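Local coordinates for Non-reducing end beta-L-arabinofuranosidase (Bacteroides thetaiotaomicron, PDB 5MQO), which probably hydrolyses glycosidic bonds, as a gut bacterial glycoside hydrolase of family GH127 associated with aceric acid-containing plant pectin, at residues A43-N48 against A488-T493; L197-I202 against V248-R253; P286-Y291 against M320-S325; P536-K541 against M577-C582. One frame throughout, in Å; residues are numbered along the deposited sequence.

Interaction 1. Residues A43-N48 against A488-T493; sequences AVHWTN and ANTLTT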
loop_
_atom_site.group_PDB
_atom_site.type_symbol
_atom_site.label_atom_id
_atom_site.label_comp_id
_atom_site.label_asym_id
_atom_site.label_seq_id
_atom_site.Cartn_x
_atom_site.Cartn_y
_atom_site.Cartn_z
ATOM N N ALA A 43 -0.764 3.741 19.547
ATOM C CA ALA A 43 0.423 4.542 19.884
ATOM C C ALA A 43 0.708 5.764 19.018
ATOM O O ALA A 43 1.311 6.707 19.506
ATOM C CB ALA A 43 1.651 3.652 19.879
ATOM N N VAL A 44 0.313 5.747 17.746
ATOM C CA VAL A 44 0.657 6.826 16.823
ATOM C C VAL A 44 -0.632 7.526 16.403
ATOM O O VAL A 44 -1.562 6.859 15.969
ATOM C CB VAL A 44 1.434 6.287 15.591
ATOM C CG1 VAL A 44 1.824 7.407 14.633
ATOM C CG2 VAL A 44 2.694 5.537 16.029
ATOM N N HIS A 45 -0.712 8.851 16.589
ATOM C CA HIS A 45 -1.776 9.689 15.987
ATOM C C HIS A 45 -1.145 10.673 14.993
ATOM O O HIS A 45 -0.213 11.381 15.352
ATOM C CB HIS A 45 -2.529 10.582 16.997
ATOM C CG HIS A 45 -2.946 9.920 18.273
ATOM N ND1 HIS A 45 -3.133 8.561 18.408
ATOM C CD2 HIS A 45 -3.284 10.462 19.466
ATOM C CE1 HIS A 45 -3.524 8.290 19.643
ATOM N NE2 HIS A 45 -3.632 9.429 20.299
ATOM N N TRP A 46 -1.684 10.748 13.776
ATOM C CA TRP A 46 -1.415 11.886 12.893
ATOM C C TRP A 46 -1.943 13.154 13.579
ATOM O O TRP A 46 -3.005 13.118 14.217
ATOM C CB TRP A 46 -2.125 11.778 11.522
ATOM C CG TRP A 46 -1.789 10.604 10.704
ATOM C CD1 TRP A 46 -2.667 9.675 10.199
ATOM C CD2 TRP A 46 -0.482 10.192 10.285
ATOM N NE1 TRP A 46 -1.979 8.718 9.483
ATOM C CE2 TRP A 46 -0.641 9.011 9.517
ATOM C CE3 TRP A 46 0.804 10.706 10.479
ATOM C CZ2 TRP A 46 0.429 8.343 8.947
ATOM C CZ3 TRP A 46 1.880 10.034 9.916
ATOM C CH2 TRP A 46 1.682 8.863 9.149
ATOM N N THR A 47 -1.206 14.255 13.386
ATOM C CA THR A 47 -1.543 15.578 13.878
ATOM C C THR A 47 -1.768 16.541 12.699
ATOM O O THR A 47 -2.836 16.511 12.110
ATOM C CB THR A 47 -0.453 16.090 14.849
ATOM O OG1 THR A 47 0.818 16.066 14.205
ATOM C CG2 THR A 47 -0.357 15.199 16.065
ATOM N N ASN A 48 -0.770 17.356 12.338
ATOM C CA ASN A 48 -0.991 18.620 11.590
ATOM C C ASN A 48 -0.349 18.618 10.227
ATOM O O ASN A 48 0.623 19.338 10.014
ATOM C CB ASN A 48 -0.395 19.830 12.353
ATOM C CG ASN A 48 -0.828 19.880 13.800
ATOM O OD1 ASN A 48 -2.025 19.921 14.107
ATOM N ND2 ASN A 48 0.147 19.854 14.708
ATOM N N ALA A 488 3.511 14.470 10.257
ATOM C CA ALA A 488 3.336 15.070 11.561
ATOM C C ALA A 488 2.529 14.121 12.421
ATOM O O ALA A 488 1.465 13.678 11.992
ATOM C CB ALA A 488 2.621 16.391 11.433
ATOM N N ASN A 489 3.046 13.806 13.616
ATOM C CA ASN A 489 2.434 12.833 14.500
ATOM C C ASN A 489 2.932 12.899 15.954
ATOM O O ASN A 489 3.999 13.430 16.229
ATOM C CB ASN A 489 2.687 11.412 13.953
ATOM C CG ASN A 489 4.150 10.970 14.088
ATOM O OD1 ASN A 489 4.687 10.820 15.197
ATOM N ND2 ASN A 489 4.784 10.730 12.967
ATOM N N THR A 490 2.147 12.317 16.865
ATOM C CA THR A 490 2.652 11.865 18.162
ATOM C C THR A 490 2.878 10.346 18.169
ATOM O O THR A 490 2.135 9.598 17.546
ATOM C CB THR A 490 1.684 12.187 19.310
ATOM O OG1 THR A 490 0.433 11.547 19.064
ATOM C CG2 THR A 490 1.482 13.677 19.455
ATOM N N LEU A 491 3.910 9.908 18.885
ATOM C CA LEU A 491 4.098 8.514 19.255
ATOM C C LEU A 491 4.299 8.395 20.757
ATOM O O LEU A 491 5.219 9.018 21.288
ATOM C CB LEU A 491 5.330 7.949 18.565
ATOM C CG LEU A 491 5.916 6.634 19.101
ATOM C CD1 LEU A 491 4.894 5.505 19.040
ATOM C CD2 LEU A 491 7.144 6.286 18.291
ATOM N N THR A 492 3.453 7.590 21.413
ATOM C CA THR A 492 3.651 7.156 22.804
ATOM C C THR A 492 3.606 5.624 22.884
ATOM O O THR A 492 2.546 5.003 22.808
ATOM C CB THR A 492 2.615 7.779 23.763
ATOM O OG1 THR A 492 1.335 7.226 23.500
ATOM C CG2 THR A 492 2.499 9.298 23.552
ATOM N N THR A 493 4.784 5.027 22.991
ATOM C CA THR A 493 4.928 3.609 23.293
ATOM C C THR A 493 5.410 3.455 24.724
ATOM O O THR A 493 5.745 4.433 25.388
ATOM C CB THR A 493 5.947 2.914 22.367
ATOM O OG1 THR A 493 5.923 1.503 22.609
ATOM C CG2 THR A 493 7.401 3.414 22.589
#

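Interaction 2. Residues L197-I202 against V248-R253; sequences LMMAGI and VVEMYR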
loop_
_atom_site.group_PDB
_atom_site.type_symbol
_atom_site.label_atom_id
_atom_site.label_comp_id
_atom_site.label_asym_id
_atom_site.label_seq_id
_atom_site.Cartn_x
_atom_site.Cartn_y
_atom_site.Cartn_z
ATOM N N LEU A 197 -13.606 -11.826 9.178
ATOM C CA LEU A 197 -13.961 -11.797 10.590
ATOM C C LEU A 197 -12.729 -11.956 11.488
ATOM O O LEU A 197 -12.658 -11.299 12.518
ATOM C CB LEU A 197 -15.000 -12.869 10.934
ATOM C CG LEU A 197 -15.508 -12.894 12.379
ATOM C CD1 LEU A 197 -16.407 -11.710 12.675
ATOM C CD2 LEU A 197 -16.245 -14.187 12.628
ATOM N N MET A 198 -11.775 -12.802 11.107
ATOM C CA MET A 198 -10.576 -12.968 11.914
ATOM C C MET A 198 -9.874 -11.621 12.143
ATOM O O MET A 198 -9.619 -11.220 13.270
ATOM C CB MET A 198 -9.588 -13.952 11.289
ATOM C CG MET A 198 -10.061 -15.394 11.168
ATOM S SD MET A 198 -8.725 -16.500 10.605
ATOM C CE MET A 198 -8.519 -15.961 8.916
ATOM N N MET A 199 -9.573 -10.908 11.077
ATOM C CA MET A 199 -8.822 -9.681 11.230
ATOM C C MET A 199 -9.628 -8.606 11.940
ATOM O O MET A 199 -9.057 -7.823 12.707
ATOM C CB MET A 199 -8.261 -9.177 9.887
ATOM C CG MET A 199 -6.819 -9.599 9.622
ATOM S SD MET A 199 -5.680 -9.071 10.928
ATOM C CE MET A 199 -4.283 -8.597 9.903
ATOM N N ALA A 200 -10.942 -8.591 11.723
ATOM C CA ALA A 200 -11.806 -7.612 12.394
ATOM C C ALA A 200 -11.773 -7.797 13.907
ATOM O O ALA A 200 -11.741 -6.826 14.673
ATOM C CB ALA A 200 -13.240 -7.695 11.877
ATOM N N GLY A 201 -11.761 -9.047 14.319
ATOM C CA GLY A 201 -11.773 -9.381 15.718
ATOM C C GLY A 201 -10.457 -9.105 16.399
ATOM O O GLY A 201 -10.453 -8.627 17.543
ATOM N N ILE A 202 -9.347 -9.412 15.709
ATOM C CA ILE A 202 -8.003 -9.162 16.255
ATOM C C ILE A 202 -7.827 -7.647 16.471
ATOM O O ILE A 202 -7.461 -7.189 17.553
ATOM C CB ILE A 202 -6.901 -9.658 15.301
ATOM C CG1 ILE A 202 -6.904 -11.168 15.191
ATOM C CG2 ILE A 202 -5.498 -9.202 15.738
ATOM C CD1 ILE A 202 -6.302 -11.609 13.869
ATOM N N VAL A 248 -4.815 -15.971 9.522
ATOM C CA VAL A 248 -4.530 -17.194 10.283
ATOM C C VAL A 248 -3.192 -17.089 11.032
ATOM O O VAL A 248 -3.100 -17.504 12.190
ATOM C CB VAL A 248 -4.670 -18.482 9.398
ATOM C CG1 VAL A 248 -3.559 -18.609 8.385
ATOM C CG2 VAL A 248 -4.665 -19.747 10.236
ATOM N N VAL A 249 -2.171 -16.508 10.405
ATOM C CA VAL A 249 -0.895 -16.244 11.101
ATOM C C VAL A 249 -1.091 -15.139 12.153
ATOM O O VAL A 249 -0.493 -15.165 13.246
ATOM C CB VAL A 249 0.235 -15.843 10.133
ATOM C CG1 VAL A 249 1.507 -15.457 10.890
ATOM C CG2 VAL A 249 0.557 -16.982 9.184
ATOM N N GLU A 250 -1.932 -14.168 11.843
ATOM C CA GLU A 250 -2.196 -13.149 12.834
ATOM C C GLU A 250 -2.984 -13.734 14.030
ATOM O O GLU A 250 -2.830 -13.283 15.152
ATOM C CB GLU A 250 -2.886 -11.942 12.207
ATOM C CG GLU A 250 -2.681 -10.651 12.972
ATOM C CD GLU A 250 -1.219 -10.272 13.169
ATOM O OE1 GLU A 250 -0.895 -9.728 14.263
ATOM O OE2 GLU A 250 -0.405 -10.492 12.231
ATOM N N MET A 251 -3.791 -14.758 13.794
ATOM C CA MET A 251 -4.474 -15.420 14.897
ATOM C C MET A 251 -3.559 -16.258 15.738
ATOM O O MET A 251 -3.746 -16.308 16.959
ATOM C CB MET A 251 -5.625 -16.270 14.415
ATOM C CG MET A 251 -6.917 -15.488 14.421
ATOM S SD MET A 251 -7.541 -15.345 16.100
ATOM C CE MET A 251 -8.974 -14.379 15.696
ATOM N N TYR A 252 -2.580 -16.911 15.114
ATOM C CA TYR A 252 -1.542 -17.622 15.892
ATOM C C TYR A 252 -0.777 -16.635 16.755
ATOM O O TYR A 252 -0.649 -16.824 17.949
ATOM C CB TYR A 252 -0.579 -18.372 14.987
ATOM C CG TYR A 252 0.711 -18.803 15.639
ATOM C CD1 TYR A 252 0.750 -19.847 16.572
ATOM C CD2 TYR A 252 1.909 -18.189 15.292
ATOM C CE1 TYR A 252 1.956 -20.252 17.151
ATOM C CE2 TYR A 252 3.118 -18.579 15.860
ATOM C CZ TYR A 252 3.146 -19.606 16.792
ATOM O OH TYR A 252 4.377 -19.958 17.313
ATOM N N ARG A 253 -0.312 -15.561 16.133
ATOM C CA ARG A 253 0.237 -14.420 16.859
ATOM C C ARG A 253 -0.597 -13.950 18.028
ATOM O O ARG A 253 -0.039 -13.658 19.073
ATOM C CB ARG A 253 0.479 -13.233 15.921
ATOM C CG ARG A 253 1.736 -13.435 15.079
ATOM C CD ARG A 253 1.788 -12.516 13.900
ATOM N NE ARG A 253 2.894 -12.877 13.037
ATOM C CZ ARG A 253 3.100 -12.322 11.844
ATOM N NH1 ARG A 253 2.288 -11.366 11.402
ATOM N NH2 ARG A 253 4.133 -12.708 11.094
#

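Interaction 3. Residues P286-Y291 against M320-S325; sequences PFRDQY and MKNLTS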
loop_
_atom_site.group_PDB
_atom_site.type_symbol
_atom_site.label_atom_id
_atom_site.label_comp_id
_atom_site.label_asym_id
_atom_site.label_seq_id
_atom_site.Cartn_x
_atom_site.Cartn_y
_atom_site.Cartn_z
ATOM N N PRO A 286 4.246 -25.966 -7.380
ATOM C CA PRO A 286 4.385 -25.664 -5.950
ATOM C C PRO A 286 4.996 -24.308 -5.634
ATOM O O PRO A 286 5.690 -23.747 -6.454
ATOM C CB PRO A 286 5.313 -26.774 -5.470
ATOM C CG PRO A 286 4.926 -27.910 -6.343
ATOM C CD PRO A 286 4.787 -27.297 -7.686
ATOM N N PHE A 287 4.753 -23.787 -4.444
ATOM C CA PHE A 287 5.290 -22.479 -4.108
ATOM C C PHE A 287 6.804 -22.450 -4.126
ATOM O O PHE A 287 7.389 -21.460 -4.549
ATOM C CB PHE A 287 4.776 -21.919 -2.789
ATOM C CG PHE A 287 5.331 -20.567 -2.505
ATOM C CD1 PHE A 287 4.904 -19.470 -3.245
ATOM C CD2 PHE A 287 6.369 -20.394 -1.586
ATOM C CE1 PHE A 287 5.458 -18.199 -3.019
ATOM C CE2 PHE A 287 6.949 -19.146 -1.379
ATOM C CZ PHE A 287 6.496 -18.048 -2.081
ATOM N N ARG A 288 7.446 -23.534 -3.721
ATOM C CA ARG A 288 8.908 -23.512 -3.571
ATOM C C ARG A 288 9.644 -23.516 -4.900
ATOM O O ARG A 288 10.826 -23.208 -4.933
ATOM C CB ARG A 288 9.364 -24.636 -2.648
ATOM C CG ARG A 288 8.792 -24.460 -1.251
ATOM C CD ARG A 288 9.272 -25.507 -0.249
ATOM N NE ARG A 288 8.903 -25.142 1.117
ATOM C CZ ARG A 288 7.660 -25.186 1.616
ATOM N NH1 ARG A 288 6.599 -25.592 0.888
ATOM N NH2 ARG A 288 7.461 -24.812 2.876
ATOM N N ASP A 289 8.933 -23.824 -5.986
ATOM C CA ASP A 289 9.466 -23.735 -7.361
ATOM C C ASP A 289 9.277 -22.365 -7.994
ATOM O O ASP A 289 9.834 -22.121 -9.037
ATOM C CB ASP A 289 8.828 -24.800 -8.277
ATOM C CG ASP A 289 9.063 -26.225 -7.780
ATOM O OD1 ASP A 289 10.237 -26.604 -7.571
ATOM O OD2 ASP A 289 8.071 -26.968 -7.596
ATOM N N GLN A 290 8.497 -21.483 -7.375
ATOM C CA GLN A 290 8.193 -20.161 -7.921
ATOM C C GLN A 290 9.253 -19.175 -7.548
ATOM O O GLN A 290 9.447 -18.919 -6.359
ATOM C CB GLN A 290 6.869 -19.639 -7.375
ATOM C CG GLN A 290 5.652 -20.405 -7.875
ATOM C CD GLN A 290 4.351 -19.908 -7.255
ATOM O OE1 GLN A 290 4.129 -18.699 -7.080
ATOM N NE2 GLN A 290 3.471 -20.847 -6.951
ATOM N N TYR A 291 9.937 -18.610 -8.542
ATOM C CA TYR A 291 10.951 -17.565 -8.308
ATOM C C TYR A 291 10.627 -16.259 -9.072
ATOM O O TYR A 291 11.496 -15.381 -9.224
ATOM C CB TYR A 291 12.349 -18.081 -8.698
ATOM C CG TYR A 291 12.842 -19.217 -7.863
ATOM C CD1 TYR A 291 13.553 -18.975 -6.664
ATOM C CD2 TYR A 291 12.611 -20.551 -8.242
ATOM C CE1 TYR A 291 14.036 -20.021 -5.873
ATOM C CE2 TYR A 291 13.071 -21.624 -7.444
ATOM C CZ TYR A 291 13.788 -21.352 -6.261
ATOM O OH TYR A 291 14.271 -22.371 -5.466
ATOM N N MET A 320 12.362 -17.578 1.936
ATOM C CA MET A 320 13.035 -16.296 1.673
ATOM C C MET A 320 13.850 -16.340 0.378
ATOM O O MET A 320 14.069 -15.312 -0.238
ATOM C CB MET A 320 13.924 -15.912 2.863
ATOM C CG MET A 320 14.359 -14.444 2.941
ATOM S SD MET A 320 13.131 -13.127 3.136
ATOM C CE MET A 320 11.752 -14.015 3.871
ATOM N N LYS A 321 14.304 -17.517 -0.042
ATOM C CA LYS A 321 14.895 -17.654 -1.390
ATOM C C LYS A 321 13.852 -17.363 -2.489
ATOM O O LYS A 321 14.158 -16.703 -3.468
ATOM C CB LYS A 321 15.563 -19.032 -1.592
ATOM C CG LYS A 321 17.066 -18.965 -1.881
ATOM C CD LYS A 321 17.912 -20.094 -1.263
ATOM C CE LYS A 321 19.384 -19.656 -1.197
ATOM N NZ LYS A 321 20.346 -20.794 -1.155
ATOM N N ASN A 322 12.629 -17.845 -2.292
ATOM C CA ASN A 322 11.531 -17.561 -3.189
ATOM C C ASN A 322 11.106 -16.126 -3.058
ATOM O O ASN A 322 10.983 -15.435 -4.057
ATOM C CB ASN A 322 10.345 -18.488 -2.933
ATOM C CG ASN A 322 10.696 -19.949 -3.164
ATOM O OD1 ASN A 322 10.814 -20.713 -2.219
ATOM N ND2 ASN A 322 10.881 -20.337 -4.428
ATOM N N LEU A 323 10.912 -15.654 -1.839
ATOM C CA LEU A 323 10.332 -14.317 -1.643
ATOM C C LEU A 323 11.247 -13.236 -2.157
ATOM O O LEU A 323 10.751 -12.261 -2.725
ATOM C CB LEU A 323 9.954 -14.050 -0.190
ATOM C CG LEU A 323 8.768 -14.857 0.368
ATOM C CD1 LEU A 323 8.646 -14.638 1.880
ATOM C CD2 LEU A 323 7.459 -14.537 -0.349
ATOM N N THR A 324 12.569 -13.412 -2.024
ATOM C CA THR A 324 13.523 -12.394 -2.549
ATOM C C THR A 324 13.686 -12.370 -4.076
ATOM O O THR A 324 13.845 -11.315 -4.598
ATOM C CB THR A 324 14.902 -12.380 -1.828
ATOM O OG1 THR A 324 15.513 -13.661 -1.883
ATOM C CG2 THR A 324 14.732 -12.071 -0.403
ATOM N N SER A 325 13.599 -13.464 -4.812
ATOM C CA SER A 325 13.591 -13.305 -6.287
ATOM C C SER A 325 12.230 -12.847 -6.825
ATOM O O SER A 325 12.173 -12.206 -7.865
ATOM C CB SER A 325 14.161 -14.512 -7.084
ATOM O OG SER A 325 13.683 -15.710 -6.549
#

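Interaction 4. Residues P536-K541 against M577-C582; sequences PEWCGK and MDMPVC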
loop_
_atom_site.group_PDB
_atom_site.type_symbol
_atom_site.label_atom_id
_atom_site.label_comp_id
_atom_site.label_asym_id
_atom_site.label_seq_id
_atom_site.Cartn_x
_atom_site.Cartn_y
_atom_site.Cartn_z
ATOM N N PRO A 536 15.274 7.992 2.270
ATOM C CA PRO A 536 14.632 7.558 1.011
ATOM C C PRO A 536 15.568 7.304 -0.169
ATOM O O PRO A 536 16.585 7.976 -0.309
ATOM C CB PRO A 536 13.664 8.703 0.688
ATOM C CG PRO A 536 13.263 9.208 2.024
ATOM C CD PRO A 536 14.467 9.041 2.927
ATOM N N GLU A 537 15.194 6.314 -0.982
ATOM C CA GLU A 537 15.924 5.910 -2.178
ATOM C C GLU A 537 16.025 7.096 -3.105
ATOM O O GLU A 537 17.069 7.335 -3.687
ATOM C CB GLU A 537 15.220 4.740 -2.884
ATOM C CG GLU A 537 16.093 4.056 -3.938
ATOM C CD GLU A 537 15.397 2.969 -4.747
ATOM O OE1 GLU A 537 14.166 2.807 -4.645
ATOM O OE2 GLU A 537 16.091 2.264 -5.505
ATOM N N TRP A 538 14.951 7.865 -3.202
ATOM C CA TRP A 538 14.979 9.119 -3.968
ATOM C C TRP A 538 15.915 10.239 -3.472
ATOM O O TRP A 538 16.148 11.182 -4.220
ATOM C CB TRP A 538 13.559 9.682 -4.157
ATOM C CG TRP A 538 12.777 9.906 -2.930
ATOM C CD1 TRP A 538 11.829 9.087 -2.428
ATOM C CD2 TRP A 538 12.830 11.045 -2.055
ATOM N NE1 TRP A 538 11.279 9.626 -1.290
ATOM C CE2 TRP A 538 11.884 10.825 -1.028
ATOM C CE3 TRP A 538 13.586 12.227 -2.032
ATOM C CZ2 TRP A 538 11.672 11.744 0.023
ATOM C CZ3 TRP A 538 13.383 13.141 -0.978
ATOM C CH2 TRP A 538 12.431 12.889 0.032
ATOM N N CYS A 539 16.434 10.156 -2.243
ATOM C CA CYS A 539 17.156 11.281 -1.606
ATOM C C CYS A 539 18.688 11.251 -1.759
ATOM O O CYS A 539 19.379 10.387 -1.154
ATOM C CB CYS A 539 16.827 11.358 -0.112
ATOM S SG CYS A 539 17.636 12.738 0.740
ATOM N N GLY A 540 19.202 12.240 -2.507
ATOM C CA GLY A 540 20.633 12.355 -2.808
ATOM C C GLY A 540 21.518 13.047 -1.772
ATOM O O GLY A 540 22.730 12.772 -1.708
ATOM N N LYS A 541 20.935 13.965 -0.993
ATOM C CA LYS A 541 21.643 14.610 0.128
ATOM C C LYS A 541 20.731 14.611 1.318
ATOM O O LYS A 541 19.547 14.884 1.188
ATOM C CB LYS A 541 22.060 16.064 -0.202
ATOM C CG LYS A 541 23.244 16.158 -1.169
ATOM C CD LYS A 541 23.085 17.177 -2.315
ATOM C CE LYS A 541 23.629 16.632 -3.647
ATOM N NZ LYS A 541 24.046 17.711 -4.590
ATOM N N MET A 577 16.193 16.540 4.531
ATOM C CA MET A 577 16.345 15.830 3.241
ATOM C C MET A 577 16.194 16.848 2.143
ATOM O O MET A 577 15.255 17.617 2.171
ATOM C CB MET A 577 15.262 14.742 3.059
ATOM C CG MET A 577 15.386 13.547 4.010
ATOM S SD MET A 577 13.902 12.507 4.245
ATOM C CE MET A 577 12.890 13.570 5.255
ATOM N N ASP A 578 17.125 16.892 1.201
ATOM C CA ASP A 578 16.906 17.675 -0.009
ATOM C C ASP A 578 15.807 17.008 -0.780
ATOM O O ASP A 578 15.806 15.795 -0.932
ATOM C CB ASP A 578 18.134 17.717 -0.903
ATOM C CG ASP A 578 19.143 18.748 -0.463
ATOM O OD1 ASP A 578 19.030 19.312 0.670
ATOM O OD2 ASP A 578 20.067 18.981 -1.279
ATOM N N MET A 579 14.886 17.806 -1.282
ATOM C CA MET A 579 13.741 17.295 -1.985
ATOM C C MET A 579 13.565 18.047 -3.295
ATOM O O MET A 579 12.580 18.734 -3.512
ATOM C CB MET A 579 12.522 17.407 -1.083
ATOM C CG MET A 579 11.341 16.650 -1.637
ATOM S SD MET A 579 9.854 16.898 -0.697
ATOM C CE MET A 579 10.159 15.766 0.636
ATOM N N PRO A 580 14.527 17.919 -4.193
ATOM C CA PRO A 580 14.389 18.572 -5.506
ATOM C C PRO A 580 13.394 17.865 -6.416
ATOM O O PRO A 580 12.894 16.801 -6.073
ATOM C CB PRO A 580 15.777 18.419 -6.105
ATOM C CG PRO A 580 16.239 17.091 -5.571
ATOM C CD PRO A 580 15.706 17.034 -4.142
ATOM N N VAL A 581 13.119 18.474 -7.565
ATOM C CA VAL A 581 12.274 17.885 -8.604
ATOM C C VAL A 581 13.147 16.908 -9.343
ATOM O O VAL A 581 14.276 17.250 -9.672
ATOM C CB VAL A 581 11.743 18.963 -9.569
ATOM C CG1 VAL A 581 11.276 18.377 -10.889
ATOM C CG2 VAL A 581 10.618 19.751 -8.919
ATOM N N CYS A 582 12.637 15.691 -9.565
ATOM C CA CYS A 582 13.351 14.652 -10.325
ATOM C C CYS A 582 12.644 14.262 -11.585
ATOM O O CYS A 582 11.416 14.172 -11.605
ATOM C CB CYS A 582 13.551 13.383 -9.518
ATOM S SG CYS A 582 14.888 13.649 -8.399
#

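Interaction 1. Residues A43-N48 against A488-T493
Val44, His45 and Trp46 pair with Leu491, Thr490 and Asn489 as two antiparallel strands, their axes 4.7 Å apart and at 170°. His45 and Thr490 form the hydrogen-bonded pair, with His45 N to Thr490 O at 3.1 Å answered by Thr490 N to His45 O. Thr492 N to Ala43 O extends the pairing at one end. At the other, Thr47 N reaches Ala488 O at 3.1 Å in a straight bond (170°), although the donor stands well above the carbonyl plane.

Side chains alternate between the two faces. With Val44 and Trp46 lie Asn489 and Leu491: Val44 CG2 meets Leu491 CD1 at 3.7 Å, a beta-branched and a branched chain suited to a buried sheet face. The Trp46 ring brings its CE3 edge in plane to Ala488 O, 3.4 Å away. On the His45 side, Thr490 OG1 lies obliquely beside the imidazole. Thr47, with OG1 set between its backbone N and carbonyl carbon (chi1 56°), lays that oxygen 3.3 Å from Ala488 CB and turns CG2 toward the Thr490 methyl, 4.1 Å off. A glycine here would probably open a gap beside Ala488 CB and the Thr490 methyl, and set the backbone at this strand's end free to turn.

Strand 44-46 is one of the two edge strands of an antiparallel sheet within this chain. Strand 489-494 pairs on its other side with strand 500-506, Asn489 OD1 bonds Tyr474 OH, and Tyr474 of strand 474-477 also touches Val44 and Leu491. Trp46 stacks on Trp51 of helix 50-69.

Interaction 2. Residues L197-I202 against V248-R253
Glu250 meets Ile202 and Met199 with its aliphatic stem and keeps its charge for other partners. Its CB, pointing at helix 192-208, touches Ile202 CD1 at 3.8 Å. CG lies anti to the backbone N (chi1 -156°), which carries it on past the same methyl to Met199 SD, 4.0 Å away. The chain then bends at chi2 and lifts the carboxylate out of the apolar seam: OE2 takes Arg253 NH1 on its syn side at 3.0 Å, a salt bridge one turn along its own helix, while OE1 pairs with Arg206 and the backbone N of Asp27.

Beside this stem Met251 reaches across, its CE resting 3.9 Å from Ile202 CG1 and near Met198 O, while Met198 CE returns the reach to Val248 N at 3.8 Å. The two helix segments run in roughly the same direction, 9.5 Å apart at 35°, as alternate helices do in an (alpha/alpha)6 barrel; helix 212-230 touches both Met198 and Met251.

No hydrogen bond joins the two segments. Unbranched, flexible methionines and a branched isoleucine thus fill the seam by dispersion, and a buried glutamate is probably tolerable because Arg206 and Arg253 face its carboxylate, although Arg253 is shared with Asp309 and Glu313.

Interaction 3. Residues P286-Y291 against M320-S325
Asn322 ND2 reaches the loop and spends its N-H groups on two backbone carbonyls, Gln290 O at 2.8 Å and Arg288 O at 2.9 Å. In both bonds the nitrogen stands above the carbonyl plane; Arg288 O lies in the plane of the amide, Gln290 O tilted from it. The same nitrogen sits 3.4 Å above one face of the Tyr291 ring, offset toward its rim, with ring and amide planes 37° apart. Tyr291 also brings an edge to helix 317-333, CD1 lying 3.3 Å from Ser325 OG. On the apolar side Phe287 CE2 comes to 3.8 Å from Asn322 CB, and its CZ edge meets Leu323 CD2, where the two side chains cross at about a right angle.

The two carbonyls come from a 3-10 turn, Phe287 to Asp289, and the residue after it; the bond from Gln290 N to Phe287 O is consistent with their convergence. This turn belongs to the connection between helices 258-270 and 297-314 in the helical catalytic domain, an (alpha/alpha)6 barrel as in the GH127 family. A leucine in place of Asn322 would probably leave the carbonyls of Arg288 and Gln290 without their donor and cost Gln318 NE2 one of its two partners.

Gln318, one turn earlier on the helix, positions the first shell: its NE2 bonds Asn322 OD1, fixing which way the amide faces, and also Tyr291 OH. Farther out, the Arg288 guanidinium forms salt bridges with Asp269 and Glu316, Gln290 NE2 bonds Gln282 O, and Phe287 and Leu323 both pack on Val307 of helix 297-314.

Interaction 4. Residues P536-K541 against M577-C582
Pro536, Trp538 and Cys539 pack on Met577 and Met579 in an apolar contact between a type I turn, Pro536 to Cys539, and the chain leaving strand 572-577 in the GH127 middle domain. Proline, whose fixed phi stiffens the entry, is well tolerated at the first position of the turn, which Cys539 N closes on Pro536 O; it also lays its CB over one face of the Trp538 ring. The indole CG sits between the backbone N and carbonyl carbon (chi1 56°), a setting that brings its six-membered ring round to the methionines. CH2 touches Met579 CE at 3.7 Å, and Met577 SD makes an oblique Met-aromatic contact, 5.4 Å from the ring centroid and 50° off its normal. The ring's CZ3 edge meets Asp578 O in plane at 3.6 Å. Met577 SD crosses to Pro536 CD at 3.8 Å, its polarisable sulfur touching the proline while lying obliquely to the indole.

Asp578 N bonds Lys541 O, whose position is less certain. Lys541 CB and CD run past Asp578 OD2, but NZ stays 5.3 Å from it.

Strands 542-546 and 572-577 are neighbours in the antiparallel sheet. From helix 402-416, Glu406 and Glu409 touch Trp538, which also meets Tyr509 and Pro603; strand 581-584 then pairs with strand 596-601.

Near the N terminus, segment 43-48 opens the longest loop, which interaction 1 closes some 440 residues later by adding an early strand to the edge of a beta sheet; most of the helical catalytic domain lies within it. Interactions 2 and 3 nest inside that loop in series, the first joining helices 192-208 and 243-255, the second tying an interhelical loop to helix 317-333. Their centres are about 25 Å apart. Interaction 4 opens only after interaction 1 has closed, joining the turn after strand 529-535 to the chain between strands 572-577 and 581-584; none of the loops cross. Interactions 1 and 3 lie on opposite sides of the chain's centre, as do 2 and 4.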